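Local coordinates for protein putative glycoside hydrolase (Parabacteroides distasonis ATCC 8503, PDB 3GYC) that is probably a glycoside hydrolase with a cellulase-like TIM-barrel fold, its substrate not established, at residues Ser25-Arg30 with Asn88-Gln93; Thr337-Gly342 with Pro374-Leu379; Leu158-Pro163 with Leu209-His214. One frame throughout, in Å; residues are numbered along the deposited sequence.

In the fold
The chain forms a barrel of eight parallel strands. Contacts 1 and 3 lie at the C-terminal end of the strands and contact 2 at the other. Contact 3 joins the loops that leave strands 153-157 and 208-209, near the centre of the chain. It holds the Asn160-Glu161 pair, placed as in active sites of clan GH-A glycoside hydrolases. Contact 1 joins helix 25-28, just after strand 17-23, to strand 88-90 in the connection after strand 53-57; its centre is 22 Å from that of contact 3. Contact 2 lies where strand 340-343 begins, its centre about 21 Å from the centre of contact 3 and about 35 Å from that of contact 1. No two contacts touch.

Contact 1. Residues Ser25-Arg30 with Asn88-Gln93; sequences SWLERR and NEVQVQ. With EDO (1,2-ethanediol), chain E; EDO (1,2-ethanediol), chain D.
Asn88 reaches Glu28 through its side-chain amide, with ND2 donating to the backbone O of Glu28 at 2.9 Å. The bond is bent, 131° at the hydrogen, and the donor comes in tilted from the carbonyl plane. CG of Asn88 stands anti to the backbone N (chi1 -162°), which carries the amide across to the end of helix 25-28. ND2 has a second partner in Ser84. On the other branch, OD1 takes the N-H of Glu89 at 2.8 Å, from above the carbonyl plane. The 1,2-ethanediol of chain E, probably from the crystallisation liquor, also donates from its O2 to Asn88 OD1, at 2.6 Å. Glu89 itself turns away from the helix.

Val90 faces the helix again. Its CB lies 3.7 Å from Leu27 CD2, and its CG1 lies 3.7 Å from Glu28 CG. Beyond CG the Glu28 chain is extended. Gln91 directs its side chain away, but its backbone O lies 3.8 Å from Leu27 CD1. Val92 closes the row, with CG2 3.9 Å from Leu27 CD2 and the two side chains crossing at about a right angle. Leu27 is thus met by three consecutive residues, while its CB sits over one face of the Trp26 ring.

The contact joins a short helix just after barrel strand 17-23 to a two-stranded antiparallel ribbon, 71-73 with 88-90, in the long connection after strand 53-57. Its chemistry is divided. The Asn88 N-H adds to a weak bond from Arg30 N on the Glu28 carbonyl, and Leu27 with the two valines makes an apolar seam beside it. The buried carboxylate of Glu28 is matched by Arg117 and by the hydroxyls of Tyr59 and Ser84, which probably favours its charged form.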
loop_
_atom_site.group_PDB
_atom_site.type_symbol
_atom_site.label_atom_id
_atom_site.label_comp_id
_atom_site.label_asym_id
_atom_site.label_seq_id
_atom_site.Cartn_x
_atom_site.Cartn_y
_atom_site.Cartn_z
ATOM N N SER A 25 -5.032 -10.000 0.262
ATOM C CA SER A 25 -5.713 -10.804 1.260
ATOM C C SER A 25 -7.261 -10.770 1.128
ATOM O O SER A 25 -7.919 -11.755 1.420
ATOM C CB SER A 25 -5.282 -10.393 2.660
ATOM O OG SER A 25 -3.888 -10.540 2.885
ATOM N N TRP A 26 -7.827 -9.656 0.657
ATOM C CA TRP A 26 -9.257 -9.522 0.524
ATOM C C TRP A 26 -9.861 -10.632 -0.349
ATOM O O TRP A 26 -11.008 -11.057 -0.120
ATOM C CB TRP A 26 -9.619 -8.104 -0.056
ATOM C CG TRP A 26 -9.257 -7.966 -1.505
ATOM C CD1 TRP A 26 -8.064 -7.597 -2.014
ATOM C CD2 TRP A 26 -10.099 -8.247 -2.631
ATOM N NE1 TRP A 26 -8.093 -7.646 -3.391
ATOM C CE2 TRP A 26 -9.338 -8.006 -3.794
ATOM C CE3 TRP A 26 -11.399 -8.683 -2.771
ATOM C CZ2 TRP A 26 -9.850 -8.185 -5.065
ATOM C CZ3 TRP A 26 -11.907 -8.857 -4.004
ATOM C CH2 TRP A 26 -11.143 -8.612 -5.147
ATOM N N LEU A 27 -9.110 -11.059 -1.364
ATOM C CA LEU A 27 -9.599 -12.099 -2.264
ATOM C C LEU A 27 -9.078 -13.473 -1.847
ATOM O O LEU A 27 -9.825 -14.455 -1.932
ATOM C CB LEU A 27 -9.164 -11.781 -3.704
ATOM C CG LEU A 27 -9.705 -12.677 -4.804
ATOM C CD1 LEU A 27 -11.244 -12.670 -4.776
ATOM C CD2 LEU A 27 -9.080 -12.245 -6.190
ATOM N N GLU A 28 -7.829 -13.546 -1.404
ATOM C CA GLU A 28 -7.169 -14.832 -1.125
ATOM C C GLU A 28 -7.437 -15.494 0.203
ATOM O O GLU A 28 -7.470 -16.709 0.277
ATOM C CB GLU A 28 -5.665 -14.666 -1.261
ATOM C CG GLU A 28 -5.304 -14.533 -2.720
ATOM C CD GLU A 28 -3.828 -14.340 -2.962
ATOM O OE1 GLU A 28 -3.007 -15.033 -2.325
ATOM O OE2 GLU A 28 -3.480 -13.567 -3.888
ATOM N N ARG A 29 -7.631 -14.682 1.243
ATOM C CA ARG A 29 -7.739 -15.218 2.611
ATOM C C ARG A 29 -9.130 -15.500 2.985
ATOM O O ARG A 29 -9.749 -14.824 3.842
ATOM C CB ARG A 29 -7.052 -14.271 3.588
ATOM C CG ARG A 29 -5.562 -14.233 3.425
ATOM C CD ARG A 29 -4.870 -13.568 4.656
ATOM N NE ARG A 29 -4.997 -14.372 5.871
ATOM C CZ ARG A 29 -4.143 -15.299 6.293
ATOM N NH1 ARG A 29 -3.112 -15.687 5.572
ATOM N NH2 ARG A 29 -4.412 -15.967 7.401
ATOM N N ARG A 30 -9.678 -16.488 2.266
ATOM C CA ARG A 30 -11.083 -16.824 2.428
ATOM C C ARG A 30 -11.342 -18.320 2.665
ATOM O O ARG A 30 -12.447 -18.799 2.488
ATOM C CB ARG A 30 -11.869 -16.256 1.257
ATOM C CG ARG A 30 -11.537 -14.794 0.973
ATOM C CD ARG A 30 -12.457 -14.256 -0.085
ATOM N NE ARG A 30 -13.786 -13.907 0.433
ATOM C CZ ARG A 30 -14.903 -13.865 -0.278
ATOM N NH1 ARG A 30 -14.938 -14.279 -1.533
ATOM N NH2 ARG A 30 -16.012 -13.427 0.275
ATOM N N ASN A 88 -3.192 -21.406 -4.016
ATOM C CA ASN A 88 -4.563 -21.010 -3.765
ATOM C C ASN A 88 -5.217 -20.694 -5.112
ATOM O O ASN A 88 -4.524 -20.537 -6.131
ATOM C CB ASN A 88 -4.577 -19.804 -2.828
ATOM C CG ASN A 88 -5.928 -19.584 -2.166
ATOM O OD1 ASN A 88 -6.891 -20.373 -2.341
ATOM N ND2 ASN A 88 -5.982 -18.566 -1.307
ATOM N N GLU A 89 -6.542 -20.687 -5.131
ATOM C CA GLU A 89 -7.299 -20.427 -6.352
ATOM C C GLU A 89 -8.162 -19.242 -6.151
ATOM O O GLU A 89 -8.838 -19.160 -5.142
ATOM C CB GLU A 89 -8.238 -21.574 -6.679
ATOM C CG GLU A 89 -7.586 -22.828 -7.152
ATOM C CD GLU A 89 -8.638 -23.870 -7.612
ATOM O OE1 GLU A 89 -9.770 -23.450 -8.034
ATOM O OE2 GLU A 89 -8.324 -25.095 -7.597
ATOM N N VAL A 90 -8.149 -18.316 -7.093
ATOM C CA VAL A 90 -9.037 -17.154 -7.027
ATOM C C VAL A 90 -9.735 -16.892 -8.356
ATOM O O VAL A 90 -9.224 -17.266 -9.433
ATOM C CB VAL A 90 -8.272 -15.862 -6.644
ATOM C CG1 VAL A 90 -7.570 -16.044 -5.270
ATOM C CG2 VAL A 90 -7.296 -15.439 -7.755
ATOM N N GLN A 91 -10.924 -16.293 -8.255
ATOM C CA GLN A 91 -11.683 -15.814 -9.411
ATOM C C GLN A 91 -11.887 -14.316 -9.131
ATOM O O GLN A 91 -12.565 -13.910 -8.156
ATOM C CB GLN A 91 -12.994 -16.568 -9.629
ATOM C CG GLN A 91 -13.687 -16.113 -10.865
ATOM C CD GLN A 91 -15.069 -16.678 -11.058
ATOM O OE1 GLN A 91 -15.333 -17.851 -10.811
ATOM N NE2 GLN A 91 -15.942 -15.858 -11.597
ATOM N N VAL A 92 -11.302 -13.479 -9.982
ATOM C CA VAL A 92 -11.221 -12.040 -9.695
ATOM C C VAL A 92 -12.521 -11.285 -9.948
ATOM O O VAL A 92 -12.898 -10.453 -9.134
ATOM C CB VAL A 92 -10.013 -11.380 -10.365
ATOM C CG1 VAL A 92 -9.841 -9.939 -9.933
ATOM C CG2 VAL A 92 -8.735 -12.144 -10.035
ATOM N N GLN A 93 -13.210 -11.571 -11.040
ATOM C CA GLN A 93 -14.517 -10.974 -11.306
ATOM C C GLN A 93 -15.540 -12.091 -11.352
ATOM O O GLN A 93 -15.255 -13.169 -11.908
ATOM C CB GLN A 93 -14.532 -10.182 -12.610
ATOM C CG GLN A 93 -13.778 -8.876 -12.626
ATOM C CD GLN A 93 -14.452 -7.763 -11.807
ATOM O OE1 GLN A 93 -15.264 -8.033 -10.905
ATOM N NE2 GLN A 93 -14.110 -6.517 -12.122
HETATM C C1 EDO E . -9.715 -18.551 -0.645
HETATM O O1 EDO E . -9.701 -18.363 -2.087
HETATM C C2 EDO E . -9.783 -20.017 -0.265
HETATM O O2 EDO E . -8.525 -20.723 -0.381
HETATM C C1 EDO D . -2.464 -19.418 8.076
HETATM O O1 EDO D . -3.437 -18.444 8.496
HETATM C C2 EDO D . -1.209 -18.722 7.634
HETATM O O2 EDO D . -1.445 -17.549 6.832
#

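Contact 2. Residues Thr337-Gly342 with Pro374-Leu379; sequences TGMWVG and PLDESL
Gly338 and Asp376 join two backbone corners at the N-terminal end of the TIM-barrel strands, where helix 321-337 gives way to strand 340-343. Gly338 leaves the helix with a positive phi of 83°, a shape that favours glycine. Its bare CA lets the second segment come close: the carbonyl O of Pro374 lies 3.5 Å from Gly338 CA, in a CA-H...O contact. The peptide between Leu375 and Asp376 fills the hollow beside the glycine. Its N-H gives the hydrogen bond of the contact, Asp376 N to Gly338 O, 2.8 Å long and 159° at the hydrogen.

On one flank the bump is the selenomethionine side chain of Met339. It starts away from the second segment, then bends at chi2 (-55°) and chi3, which bring its end back. SE settles against Asp376 CB at 3.5 Å and Ser378 OG at the same 3.5 Å. The terminal CE lies 3.5 Å from Leu379 CD2. On the other flank Leu375 supplies the bump. Its CD2 pushes to within 3.4 Å of Trp340 O and also meets Val341 CG1 at 3.9 Å, the two side chains crossing at about a right angle. Leu379 CD1 reaches the same valine methyl from the helix side. Leu389 and Leu390 of helix 384-390 also pack on Val341, so the contact belongs to an apolar layer between the start of strand 340-343 and helix 384-390.

Asp376 has a second role as N-cap of helix 377-380, while its OD1 forms a salt bridge with Arg295 of helix 276-297. OD2 serves Ser378 alone within the two segments, taking OG from above the carboxylate plane and, on its anti lone pair, the backbone N of Ser378 at 2.8 Å.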
loop_
_atom_site.group_PDB
_atom_site.type_symbol
_atom_site.label_atom_id
_atom_site.label_comp_id
_atom_site.label_asym_id
_atom_site.label_seq_id
_atom_site.Cartn_x
_atom_site.Cartn_y
_atom_site.Cartn_z
ATOM N N THR A 337 1.312 17.034 9.787
ATOM C CA THR A 337 2.002 17.818 8.743
ATOM C C THR A 337 1.105 18.492 7.706
ATOM O O THR A 337 1.516 19.459 7.083
ATOM C CB THR A 337 2.957 16.961 7.916
ATOM O OG1 THR A 337 2.189 16.060 7.107
ATOM C CG2 THR A 337 3.943 16.226 8.844
ATOM N N GLY A 338 -0.091 17.957 7.507
ATOM C CA GLY A 338 -1.031 18.490 6.515
ATOM C C GLY A 338 -0.801 18.006 5.091
ATOM O O GLY A 338 -1.572 18.330 4.196
HETATM N N MSE A 339 0.248 17.220 4.863
HETATM C CA MSE A 339 0.539 16.741 3.509
HETATM C C MSE A 339 -0.112 15.410 3.162
HETATM O O MSE A 339 -0.136 15.047 1.995
HETATM C CB MSE A 339 2.047 16.669 3.297
HETATM C CG MSE A 339 2.729 18.040 3.409
HETATM SE SE MSE A 339 2.069 19.400 2.280
HETATM C CE MSE A 339 1.834 18.308 0.668
ATOM N N TRP A 340 -0.625 14.676 4.144
ATOM C CA TRP A 340 -1.218 13.377 3.857
ATOM C C TRP A 340 -2.725 13.462 3.636
ATOM O O TRP A 340 -3.427 14.073 4.417
ATOM C CB TRP A 340 -0.903 12.382 4.981
ATOM C CG TRP A 340 0.370 11.561 4.811
ATOM C CD1 TRP A 340 0.422 10.304 4.334
ATOM C CD2 TRP A 340 1.713 11.911 5.170
ATOM N NE1 TRP A 340 1.694 9.846 4.318
ATOM C CE2 TRP A 340 2.520 10.806 4.838
ATOM C CE3 TRP A 340 2.319 13.050 5.724
ATOM C CZ2 TRP A 340 3.885 10.795 5.035
ATOM C CZ3 TRP A 340 3.682 13.034 5.934
ATOM C CH2 TRP A 340 4.457 11.921 5.578
ATOM N N VAL A 341 -3.200 12.886 2.540
ATOM C CA VAL A 341 -4.632 12.816 2.225
ATOM C C VAL A 341 -5.202 11.431 2.549
ATOM O O VAL A 341 -6.413 11.255 2.640
ATOM C CB VAL A 341 -4.909 13.182 0.719
ATOM C CG1 VAL A 341 -4.492 14.643 0.436
ATOM C CG2 VAL A 341 -4.188 12.240 -0.212
ATOM N N GLY A 342 -4.309 10.465 2.726
ATOM C CA GLY A 342 -4.636 9.102 3.099
ATOM C C GLY A 342 -3.583 8.595 4.076
ATOM O O GLY A 342 -2.406 8.491 3.729
ATOM N N PRO A 374 -6.492 18.954 9.247
ATOM C CA PRO A 374 -6.573 19.859 8.095
ATOM C C PRO A 374 -5.453 19.620 7.083
ATOM O O PRO A 374 -4.346 19.258 7.468
ATOM C CB PRO A 374 -6.398 21.236 8.734
ATOM C CG PRO A 374 -5.715 20.999 9.986
ATOM C CD PRO A 374 -6.096 19.658 10.474
ATOM N N LEU A 375 -5.744 19.833 5.807
ATOM C CA LEU A 375 -4.775 19.689 4.707
ATOM C C LEU A 375 -3.989 20.980 4.473
ATOM O O LEU A 375 -4.517 22.067 4.663
ATOM C CB LEU A 375 -5.509 19.309 3.411
ATOM C CG LEU A 375 -6.141 17.907 3.391
ATOM C CD1 LEU A 375 -6.916 17.700 2.090
ATOM C CD2 LEU A 375 -5.060 16.901 3.548
ATOM N N ASP A 376 -2.745 20.849 4.024
ATOM C CA ASP A 376 -1.870 22.004 3.751
ATOM C C ASP A 376 -2.417 22.819 2.566
ATOM O O ASP A 376 -3.017 22.272 1.640
ATOM C CB ASP A 376 -0.455 21.487 3.494
ATOM C CG ASP A 376 0.594 22.572 3.480
ATOM O OD1 ASP A 376 1.325 22.699 4.474
ATOM O OD2 ASP A 376 0.677 23.320 2.493
ATOM N N GLU A 377 -2.236 24.137 2.607
ATOM C CA GLU A 377 -2.707 25.014 1.522
ATOM C C GLU A 377 -1.954 24.762 0.218
ATOM O O GLU A 377 -2.446 25.087 -0.852
ATOM C CB GLU A 377 -2.725 26.517 1.925
ATOM C CG GLU A 377 -1.441 27.352 1.755
ATOM C CD GLU A 377 -1.682 28.866 2.077
ATOM O OE1 GLU A 377 -1.768 29.210 3.272
ATOM O OE2 GLU A 377 -1.781 29.736 1.152
ATOM N N SER A 378 -0.777 24.155 0.288
ATOM C CA SER A 378 -0.078 23.767 -0.932
ATOM C C SER A 378 -0.903 22.751 -1.746
ATOM O O SER A 378 -0.683 22.601 -2.942
ATOM C CB SER A 378 1.272 23.179 -0.616
ATOM O OG SER A 378 1.140 21.981 0.128
ATOM N N LEU A 379 -1.829 22.061 -1.079
ATOM C CA LEU A 379 -2.725 21.088 -1.738
ATOM C C LEU A 379 -4.112 21.635 -2.037
ATOM O O LEU A 379 -4.705 21.301 -3.054
ATOM C CB LEU A 379 -2.910 19.840 -0.873
ATOM C CG LEU A 379 -1.668 19.053 -0.466
ATOM C CD1 LEU A 379 -2.120 17.834 0.332
ATOM C CD2 LEU A 379 -0.813 18.663 -1.669
#

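Contact 3. Residues Leu158-Pro163 with Leu209-His214; sequences LCNEWP and LYSFDH
Tyr210 and Trp162 form a T-shaped pair between two loops at the C-terminal end of a TIM barrel. The edge of the tyrosine, CD2 and CE2, is turned to the indole face, with CD2 3.5 Å from Trp162 CD2 and the planes at 64°. Trp162 CG stands anti to its backbone N (chi1 -178°), which lays the indole alongside Tyr210. Leu158 CB lies over one tyrosine face, 3.6 Å from the Tyr210 ring centroid, a CH-pi contact. Replacing Tyr210 by an alanine would probably leave Leu158 CB and one indole face without their partner, and Ser195, which bonds the phenol OH, without its mate.

Hydrogen bonds hold the two loops side by side. Leu158 N donates to Leu209 O at 3.0 Å. Trp162 N donates to Ser211 O at 2.8 Å, almost in line with the carbonyl though bent at the hydrogen. The side-chain OG of Ser211 accepts from Glu161 N at 3.2 Å and also bonds Asp157.

The Asn160-Glu161 pair follows strand 153-157, the fourth barrel strand, where clan GH-A hydrolases carry their Asn and acid/base Glu; the same role here is inferred. Asn160 OD1 is hydrogen-bonded to Arg55 and Glu161 OE2 to His234. The acidic groups of Glu161 and Asp213 lie close, stacked with planes 24° apart, Glu161 CD 3.7 Å from Asp213 OD2. One water lies between Glu161 O and Asp213 OD1, another between Asp213 N and Trp162 O.

Farther out, Ser188 takes the indole N-H, and Trp183 stacks on Phe212. Pro163, after a cis peptide, puts CB 3.5 Å above the Trp162 ring plane, opposite Tyr210 CE2.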
loop_
_atom_site.group_PDB
_atom_site.type_symbol
_atom_site.label_atom_id
_atom_site.label_comp_id
_atom_site.label_asym_id
_atom_site.label_seq_id
_atom_site.Cartn_x
_atom_site.Cartn_y
_atom_site.Cartn_z
ATOM N N LEU A 158 0.021 1.851 -10.426
ATOM C CA LEU A 158 0.352 0.805 -11.404
ATOM C C LEU A 158 1.233 -0.295 -10.900
ATOM O O LEU A 158 1.347 -1.320 -11.567
ATOM C CB LEU A 158 0.912 1.394 -12.724
ATOM C CG LEU A 158 -0.176 1.884 -13.692
ATOM C CD1 LEU A 158 -0.960 3.017 -13.103
ATOM C CD2 LEU A 158 0.422 2.320 -15.048
ATOM N N CYS A 159 1.889 -0.103 -9.757
ATOM C CA CYS A 159 2.687 -1.171 -9.183
ATOM C C CYS A 159 3.193 -0.892 -7.781
ATOM O O CYS A 159 3.894 0.105 -7.567
ATOM C CB CYS A 159 3.921 -1.421 -10.063
ATOM S SG CYS A 159 4.734 -2.937 -9.570
ATOM N N ASN A 160 2.841 -1.774 -6.833
ATOM C CA ASN A 160 3.381 -1.725 -5.488
ATOM C C ASN A 160 4.896 -1.701 -5.485
ATOM O O ASN A 160 5.524 -2.565 -6.095
ATOM C CB ASN A 160 2.956 -2.958 -4.707
ATOM C CG ASN A 160 3.606 -3.034 -3.336
ATOM O OD1 ASN A 160 3.229 -2.287 -2.410
ATOM N ND2 ASN A 160 4.577 -3.950 -3.184
ATOM N N GLU A 161 5.483 -0.736 -4.770
ATOM C CA GLU A 161 6.948 -0.683 -4.554
ATOM C C GLU A 161 7.766 -0.824 -5.811
ATOM O O GLU A 161 8.732 -1.604 -5.911
ATOM C CB GLU A 161 7.360 -1.685 -3.482
ATOM C CG GLU A 161 6.700 -1.292 -2.168
ATOM C CD GLU A 161 6.908 -2.246 -1.013
ATOM O OE1 GLU A 161 7.274 -3.429 -1.250
ATOM O OE2 GLU A 161 6.654 -1.787 0.138
ATOM N N TRP A 162 7.366 -0.020 -6.785
ATOM C CA TRP A 162 8.086 0.069 -8.044
ATOM C C TRP A 162 9.541 0.508 -7.809
ATOM O O TRP A 162 9.794 1.421 -7.027
ATOM C CB TRP A 162 7.386 1.077 -8.945
ATOM C CG TRP A 162 8.005 1.254 -10.338
ATOM C CD1 TRP A 162 8.867 2.223 -10.735
ATOM C CD2 TRP A 162 7.763 0.436 -11.491
ATOM N NE1 TRP A 162 9.188 2.061 -12.064
ATOM C CE2 TRP A 162 8.525 0.968 -12.549
ATOM C CE3 TRP A 162 6.979 -0.702 -11.727
ATOM C CZ2 TRP A 162 8.519 0.410 -13.823
ATOM C CZ3 TRP A 162 6.981 -1.263 -12.984
ATOM C CH2 TRP A 162 7.757 -0.712 -14.022
ATOM N N PRO A 163 10.504 -0.107 -8.520
ATOM C CA PRO A 163 10.343 -1.166 -9.505
ATOM C C PRO A 163 10.883 -2.506 -9.006
ATOM O O PRO A 163 11.553 -3.198 -9.750
ATOM C CB PRO A 163 11.185 -0.645 -10.671
ATOM C CG PRO A 163 12.340 -0.017 -10.007
ATOM C CD PRO A 163 11.814 0.548 -8.688
ATOM N N LEU A 209 -0.436 7.031 -10.180
ATOM C CA LEU A 209 0.911 7.028 -9.622
ATOM C C LEU A 209 1.513 5.633 -9.690
ATOM O O LEU A 209 0.876 4.715 -10.182
ATOM C CB LEU A 209 0.844 7.412 -8.135
ATOM C CG LEU A 209 0.267 6.336 -7.199
ATOM C CD1 LEU A 209 0.900 6.446 -5.829
ATOM C CD2 LEU A 209 -1.269 6.395 -7.185
ATOM N N TYR A 210 2.756 5.516 -9.208
ATOM C CA TYR A 210 3.405 4.253 -8.901
ATOM C C TYR A 210 3.889 4.442 -7.462
ATOM O O TYR A 210 4.350 5.546 -7.111
ATOM C CB TYR A 210 4.590 3.952 -9.781
ATOM C CG TYR A 210 4.330 3.448 -11.187
ATOM C CD1 TYR A 210 3.800 4.264 -12.162
ATOM C CD2 TYR A 210 4.738 2.166 -11.567
ATOM C CE1 TYR A 210 3.632 3.814 -13.487
ATOM C CE2 TYR A 210 4.574 1.711 -12.865
ATOM C CZ TYR A 210 4.031 2.533 -13.820
ATOM O OH TYR A 210 3.868 2.077 -15.097
ATOM N N SER A 211 3.769 3.412 -6.615
ATOM C CA SER A 211 4.167 3.532 -5.211
ATOM C C SER A 211 5.603 3.055 -4.994
ATOM O O SER A 211 6.063 2.122 -5.639
ATOM C CB SER A 211 3.212 2.785 -4.281
ATOM O OG SER A 211 3.159 1.395 -4.531
ATOM N N PHE A 212 6.278 3.724 -4.067
ATOM C CA PHE A 212 7.669 3.504 -3.778
ATOM C C PHE A 212 8.000 3.241 -2.293
ATOM O O PHE A 212 7.269 3.665 -1.393
ATOM C CB PHE A 212 8.459 4.734 -4.204
ATOM C CG PHE A 212 8.181 5.218 -5.616
ATOM C CD1 PHE A 212 8.075 4.340 -6.678
ATOM C CD2 PHE A 212 8.143 6.583 -5.879
ATOM C CE1 PHE A 212 7.846 4.793 -7.948
ATOM C CE2 PHE A 212 7.933 7.053 -7.156
ATOM C CZ PHE A 212 7.784 6.152 -8.196
ATOM N N ASP A 213 9.100 2.508 -2.058
ATOM C CA ASP A 213 9.619 2.282 -0.713
ATOM C C ASP A 213 11.086 2.762 -0.553
ATOM O O ASP A 213 11.634 2.679 0.549
ATOM C CB ASP A 213 9.517 0.811 -0.305
ATOM C CG ASP A 213 10.336 -0.123 -1.230
ATOM O OD1 ASP A 213 10.815 0.318 -2.305
ATOM O OD2 ASP A 213 10.494 -1.313 -0.874
ATOM N N HIS A 214 11.708 3.265 -1.623
ATOM C CA HIS A 214 13.085 3.759 -1.543
ATOM C C HIS A 214 13.177 4.846 -0.463
ATOM O O HIS A 214 12.384 5.811 -0.456
ATOM C CB HIS A 214 13.519 4.312 -2.887
ATOM C CG HIS A 214 14.994 4.451 -3.004
ATOM N ND1 HIS A 214 15.659 5.603 -2.658
ATOM C CD2 HIS A 214 15.938 3.571 -3.394
ATOM C CE1 HIS A 214 16.955 5.429 -2.837
ATOM N NE2 HIS A 214 17.149 4.204 -3.287
HETATM O O HOH W 1 11.061 -1.334 -4.839
HETATM O O HOH W 2 10.565 1.860 -4.482
#